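Local coordinates for protein prolyl 4-hydroxylase (PDB 5C5T) that probably hydroxylates prolines of collagen-like sequences, as a 2-oxoglutarate-dependent dioxygenase that binds a metal ion and 2-oxoglutarate, at residues A[166-180]-A[203-217]. Sequence-based numbering, arbitrary orientation.
With ZN (zinc ion), chain D; AKG (2-oxoglutaric acid), chain C.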
loop_
_atom_site.group_PDB
_atom_site.type_symbol
_atom_site.label_atom_id
_atom_site.label_comp_id
_atom_site.label_asym_id
_atom_site.label_seq_id
_atom_site.Cartn_x
_atom_site.Cartn_y
_atom_site.Cartn_z
ATOM N N GLU A 166 -19.814 7.189 -5.628
ATOM C CA GLU A 166 -19.742 7.588 -7.015
ATOM C C GLU A 166 -19.299 9.065 -7.076
ATOM O O GLU A 166 -19.847 9.911 -6.376
ATOM C CB GLU A 166 -21.101 7.393 -7.711
ATOM C CG GLU A 166 -21.014 7.307 -9.203
ATOM C CD GLU A 166 -20.547 5.934 -9.668
ATOM O OE1 GLU A 166 -20.658 4.958 -8.877
ATOM O OE2 GLU A 166 -20.077 5.826 -10.816
ATOM N N GLY A 167 -18.281 9.370 -7.878
ATOM C CA GLY A 167 -17.767 10.727 -7.931
ATOM C C GLY A 167 -17.009 11.102 -6.663
ATOM O O GLY A 167 -16.806 12.284 -6.344
ATOM N N GLY A 168 -16.550 10.086 -5.938
ATOM C CA GLY A 168 -16.030 10.318 -4.600
ATOM C C GLY A 168 -14.549 10.596 -4.451
ATOM O O GLY A 168 -14.097 10.727 -3.314
ATOM N N GLY A 169 -13.818 10.672 -5.547
ATOM C CA GLY A 169 -12.399 10.986 -5.482
ATOM C C GLY A 169 -11.637 9.855 -4.820
ATOM O O GLY A 169 -11.942 8.670 -5.013
ATOM N N GLY A 170 -10.622 10.218 -4.035
ATOM C CA GLY A 170 -9.832 9.243 -3.303
ATOM C C GLY A 170 -8.991 8.348 -4.191
ATOM O O GLY A 170 -8.626 7.254 -3.817
ATOM N N GLU A 171 -8.643 8.808 -5.387
ATOM C CA GLU A 171 -7.752 8.000 -6.203
ATOM C C GLU A 171 -6.329 7.903 -5.607
ATOM O O GLU A 171 -5.914 8.804 -4.877
ATOM C CB GLU A 171 -7.671 8.572 -7.596
ATOM C CG GLU A 171 -9.001 8.577 -8.313
ATOM C CD GLU A 171 -9.683 9.918 -8.266
ATOM O OE1 GLU A 171 -9.531 10.694 -7.267
ATOM O OE2 GLU A 171 -10.386 10.198 -9.273
ATOM N N THR A 172 -5.606 6.862 -6.007
ATOM C CA THR A 172 -4.173 6.784 -5.749
ATOM C C THR A 172 -3.488 7.343 -6.981
ATOM O O THR A 172 -3.680 6.819 -8.071
ATOM C CB THR A 172 -3.687 5.361 -5.489
ATOM O OG1 THR A 172 -4.474 4.765 -4.457
ATOM C CG2 THR A 172 -2.210 5.328 -5.085
ATOM N N ASP A 173 -2.721 8.422 -6.805
ATOM C CA ASP A 173 -2.112 9.137 -7.890
ATOM C C ASP A 173 -0.616 8.787 -7.983
ATOM O O ASP A 173 0.098 8.791 -6.963
ATOM C CB ASP A 173 -2.318 10.650 -7.692
ATOM C CG ASP A 173 -1.915 11.487 -8.900
ATOM O OD1 ASP A 173 -1.864 10.961 -10.028
ATOM O OD2 ASP A 173 -1.623 12.684 -8.732
ATOM N N PHE A 174 -0.156 8.451 -9.190
ATOM C CA PHE A 174 1.271 8.334 -9.482
ATOM C C PHE A 174 1.581 9.401 -10.517
ATOM O O PHE A 174 1.561 9.143 -11.729
ATOM C CB PHE A 174 1.646 6.924 -10.017
ATOM C CG PHE A 174 1.431 5.787 -9.030
ATOM C CD1 PHE A 174 2.438 5.336 -8.216
ATOM C CD2 PHE A 174 0.214 5.127 -8.981
ATOM C CE1 PHE A 174 2.229 4.282 -7.353
ATOM C CE2 PHE A 174 0.004 4.077 -8.106
ATOM C CZ PHE A 174 1.033 3.658 -7.288
ATOM N N PRO A 175 1.872 10.644 -10.067
ATOM C CA PRO A 175 1.935 11.759 -11.019
ATOM C C PRO A 175 3.041 11.653 -12.057
ATOM O O PRO A 175 2.841 12.110 -13.183
ATOM C CB PRO A 175 2.145 12.992 -10.117
ATOM C CG PRO A 175 2.548 12.464 -8.820
ATOM C CD PRO A 175 1.981 11.081 -8.666
ATOM N N THR A 176 4.181 11.053 -11.707
ATOM C CA THR A 176 5.288 10.945 -12.643
ATOM C C THR A 176 4.970 9.896 -13.708
ATOM O O THR A 176 5.433 9.980 -14.838
ATOM C CB THR A 176 6.563 10.611 -11.899
ATOM O OG1 THR A 176 6.774 11.620 -10.910
ATOM C CG2 THR A 176 7.776 10.482 -12.863
ATOM N N LEU A 177 4.126 8.934 -13.370
ATOM C CA LEU A 177 3.736 7.944 -14.335
ATOM C C LEU A 177 2.462 8.324 -15.057
ATOM O O LEU A 177 2.017 7.602 -15.961
ATOM C CB LEU A 177 3.572 6.598 -13.652
ATOM C CG LEU A 177 4.817 5.993 -13.000
ATOM C CD1 LEU A 177 4.423 4.741 -12.216
ATOM C CD2 LEU A 177 5.907 5.668 -14.000
ATOM N N LYS A 178 1.869 9.462 -14.696
ATOM C CA LYS A 178 0.643 9.981 -15.336
ATOM C C LYS A 178 -0.458 8.959 -15.292
ATOM O O LYS A 178 -1.248 8.836 -16.220
ATOM C CB LYS A 178 0.912 10.451 -16.792
ATOM C CG LYS A 178 1.781 11.683 -16.775
ATOM C CD LYS A 178 1.863 12.355 -18.123
ATOM C CE LYS A 178 2.928 13.406 -18.126
ATOM N NZ LYS A 178 2.639 14.424 -17.080
ATOM N N THR A 179 -0.568 8.297 -14.139
ATOM C CA THR A 179 -1.656 7.379 -13.908
ATOM C C THR A 179 -2.290 7.529 -12.499
ATOM O O THR A 179 -1.614 7.791 -11.518
ATOM C CB THR A 179 -1.160 5.925 -14.175
ATOM O OG1 THR A 179 -2.289 5.037 -14.214
ATOM C CG2 THR A 179 -0.209 5.475 -13.110
ATOM N N LYS A 180 -3.614 7.489 -12.451
ATOM C CA LYS A 180 -4.414 7.463 -11.210
ATOM C C LYS A 180 -5.273 6.215 -11.163
ATOM O O LYS A 180 -6.055 5.984 -12.098
ATOM C CB LYS A 180 -5.373 8.645 -11.121
ATOM C CG LYS A 180 -4.786 9.989 -11.213
ATOM C CD LYS A 180 -5.886 11.029 -11.152
ATOM C CE LYS A 180 -5.330 12.404 -11.502
ATOM N NZ LYS A 180 -4.719 12.428 -12.870
ATOM N N LYS A 203 12.261 7.064 -7.823
ATOM C CA LYS A 203 11.436 8.254 -7.667
ATOM C C LYS A 203 10.241 8.285 -8.651
ATOM O O LYS A 203 9.306 9.073 -8.458
ATOM C CB LYS A 203 12.288 9.517 -7.792
ATOM C CG LYS A 203 13.198 9.699 -6.575
ATOM C CD LYS A 203 14.042 10.918 -6.734
ATOM C CE LYS A 203 15.306 10.860 -5.885
ATOM N NZ LYS A 203 16.272 11.936 -6.309
ATOM N N GLU A 204 10.232 7.377 -9.630
ATOM C CA GLU A 204 9.046 7.178 -10.483
ATOM C C GLU A 204 7.741 6.834 -9.735
ATOM O O GLU A 204 6.664 6.986 -10.262
ATOM C CB GLU A 204 9.323 6.072 -11.503
ATOM C CG GLU A 204 10.420 6.430 -12.513
ATOM C CD GLU A 204 11.836 6.107 -12.059
ATOM O OE1 GLU A 204 12.072 5.724 -10.888
ATOM O OE2 GLU A 204 12.742 6.284 -12.905
ATOM N N THR A 205 7.835 6.321 -8.524
ATOM C CA THR A 205 6.631 5.929 -7.790
ATOM C C THR A 205 6.318 6.847 -6.645
ATOM O O THR A 205 5.644 6.442 -5.707
ATOM C CB THR A 205 6.742 4.466 -7.280
ATOM O OG1 THR A 205 7.931 4.319 -6.493
ATOM C CG2 THR A 205 6.789 3.522 -8.430
ATOM N N LEU A 206 6.714 8.123 -6.807
ATOM C CA LEU A 206 6.057 9.228 -6.079
ATOM C C LEU A 206 4.544 9.017 -6.168
ATOM O O LEU A 206 4.012 8.791 -7.225
ATOM C CB LEU A 206 6.453 10.574 -6.680
ATOM C CG LEU A 206 5.862 11.871 -6.110
ATOM C CD1 LEU A 206 6.488 12.102 -4.747
ATOM C CD2 LEU A 206 6.134 13.047 -7.068
ATOM N N HIS A 207 3.877 9.041 -5.037
ATOM C CA HIS A 207 2.419 8.815 -5.080
ATOM C C HIS A 207 1.683 9.583 -3.981
ATOM O O HIS A 207 2.300 10.083 -3.021
ATOM C CB HIS A 207 2.150 7.290 -4.994
ATOM C CG HIS A 207 2.605 6.695 -3.701
ATOM N ND1 HIS A 207 3.941 6.474 -3.435
ATOM C CD2 HIS A 207 1.939 6.386 -2.566
ATOM C CE1 HIS A 207 4.066 5.995 -2.206
ATOM N NE2 HIS A 207 2.869 5.973 -1.646
ATOM N N ALA A 208 0.361 9.649 -4.129
ATOM C CA ALA A 208 -0.502 10.358 -3.195
ATOM C C ALA A 208 -1.843 9.678 -3.107
ATOM O O ALA A 208 -2.247 8.979 -4.033
ATOM C CB ALA A 208 -0.690 11.785 -3.653
ATOM N N GLY A 209 -2.516 9.845 -1.981
ATOM C CA GLY A 209 -3.928 9.527 -1.921
ATOM C C GLY A 209 -4.682 10.846 -2.066
ATOM O O GLY A 209 -4.538 11.728 -1.235
ATOM N N LEU A 210 -5.474 10.984 -3.124
ATOM C CA LEU A 210 -6.181 12.229 -3.390
ATOM C C LEU A 210 -7.366 12.438 -2.451
ATOM O O LEU A 210 -7.874 11.514 -1.805
ATOM C CB LEU A 210 -6.645 12.247 -4.856
ATOM C CG LEU A 210 -5.546 12.160 -5.923
ATOM C CD1 LEU A 210 -6.125 12.379 -7.297
ATOM C CD2 LEU A 210 -4.429 13.168 -5.662
ATOM N N PRO A 211 -7.827 13.684 -2.336
ATOM C CA PRO A 211 -8.889 13.859 -1.337
ATOM C C PRO A 211 -10.163 13.076 -1.594
ATOM O O PRO A 211 -10.576 12.917 -2.753
ATOM C CB PRO A 211 -9.150 15.363 -1.415
ATOM C CG PRO A 211 -7.844 15.937 -1.876
ATOM C CD PRO A 211 -7.368 14.971 -2.888
ATOM N N VAL A 212 -10.747 12.567 -0.514
ATOM C CA VAL A 212 -12.043 11.903 -0.586
ATOM C C VAL A 212 -13.092 13.001 -0.587
ATOM O O VAL A 212 -13.078 13.870 0.279
ATOM C CB VAL A 212 -12.249 10.944 0.560
ATOM C CG1 VAL A 212 -13.716 10.435 0.613
ATOM C CG2 VAL A 212 -11.267 9.782 0.415
ATOM N N LYS A 213 -14.015 12.930 -1.539
ATOM C CA LYS A 213 -15.085 13.929 -1.627
ATOM C C LYS A 213 -16.369 13.428 -0.986
ATOM O O LYS A 213 -17.133 14.206 -0.389
ATOM C CB LYS A 213 -15.362 14.282 -3.073
ATOM C CG LYS A 213 -14.217 14.925 -3.775
ATOM C CD LYS A 213 -14.611 15.106 -5.222
ATOM C CE LYS A 213 -13.443 15.247 -6.138
ATOM N NZ LYS A 213 -13.944 15.580 -7.504
ATOM N N SER A 214 -16.615 12.135 -1.112
ATOM C CA SER A 214 -17.822 11.600 -0.526
ATOM C C SER A 214 -17.657 10.124 -0.158
ATOM O O SER A 214 -16.926 9.355 -0.798
ATOM C CB SER A 214 -19.017 11.792 -1.457
ATOM O OG SER A 214 -18.969 10.895 -2.528
ATOM N N GLY A 215 -18.281 9.747 0.936
ATOM C CA GLY A 215 -18.156 8.386 1.411
ATOM C C GLY A 215 -16.924 8.263 2.264
ATOM O O GLY A 215 -16.582 9.198 2.984
ATOM N N GLU A 216 -16.276 7.100 2.183
ATOM C CA GLU A 216 -15.051 6.870 2.903
ATOM C C GLU A 216 -14.145 5.938 2.130
ATOM O O GLU A 216 -14.558 5.257 1.169
ATOM C CB GLU A 216 -15.362 6.294 4.291
ATOM C CG GLU A 216 -15.910 4.886 4.215
ATOM C CD GLU A 216 -16.599 4.450 5.490
ATOM O OE1 GLU A 216 -15.940 4.392 6.550
ATOM O OE2 GLU A 216 -17.815 4.165 5.423
ATOM N N LYS A 217 -12.872 5.980 2.507
ATOM C CA LYS A 217 -11.858 5.156 1.863
ATOM C C LYS A 217 -11.064 4.447 2.971
ATOM O O LYS A 217 -10.579 5.106 3.895
ATOM C CB LYS A 217 -10.929 6.005 0.982
ATOM C CG LYS A 217 -9.682 5.309 0.429
ATOM C CD LYS A 217 -8.914 6.310 -0.431
ATOM C CE LYS A 217 -7.596 5.744 -0.922
ATOM N NZ LYS A 217 -6.803 6.782 -1.615
HETATM ZN ZN ZN D . 2.601 6.032 0.438
HETATM C C1 AKG C . 0.394 5.278 2.055
HETATM O O1 AKG C . -0.314 4.958 3.059
HETATM O O2 AKG C . 1.647 5.296 2.182
HETATM C C2 AKG C . -0.267 5.743 0.787
HETATM O O5 AKG C . 0.417 6.308 -0.022
HETATM C C3 AKG C . -1.770 5.501 0.569
HETATM C C4 AKG C . -2.224 5.936 -0.800
HETATM C C5 AKG C . -3.723 6.065 -0.894
HETATM O O3 AKG C . -4.407 6.288 0.143
HETATM O O4 AKG C . -4.281 5.923 -2.024
HETATM O O HOH W 1 -19.978 12.450 -4.948
HETATM O O HOH W 2 4.548 8.833 -9.931
HETATM O O HOH W 3 9.126 11.455 -9.454
#
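Strands 172-174 and 207-209 run antiparallel with their axes 4.6 Å apart, D173 and A208 forming the hydrogen-bonded pair and T172 and G209 the non-hydrogen-bonded one. The pairing extends into the glycine-rich loop: the N of L210 gives the O of E171 a nearly straight bond of 2.8 Å, and the N of K213 reaches the O of G168 from above the carbonyl plane. L210 lies on the face that carries D173 and A208. Its CD1 meets OE1 of E171 and CD of K180, while its CD2 rests 3.9 Å from CB of D173.

The face carrying T172 looks onto the active site of a double-stranded beta-helix (jelly roll), the fold of 2-oxoglutarate oxygenases, in which these strands belong to the smaller sheet. H207 completes the metal triad with H138 and D140, its NE2 2.1 Å from the zinc ion, which probably occupies the catalytic iron's site. The other ring nitrogen, ND1, donates in plane to the O of T205, a second-shell bond that, with the metal bond, holds the ring's rotation. F174 runs alongside in the same direction, CD1 3.8 Å from CB of H207, with the ring planes at 37°.

Farther along, K217, with CG anti to its backbone N (chi1 170°) and the chain extended from there, brings NZ to 2.9 Å from the O of G170. The same NZ of K217 lies 2.7 Å from O4 of 2-oxoglutarate. OG1 of T172, itself bonded to Y160, also donates to O4. Past the strands, water bridges T176 N to the carbonyls of E204 and L206.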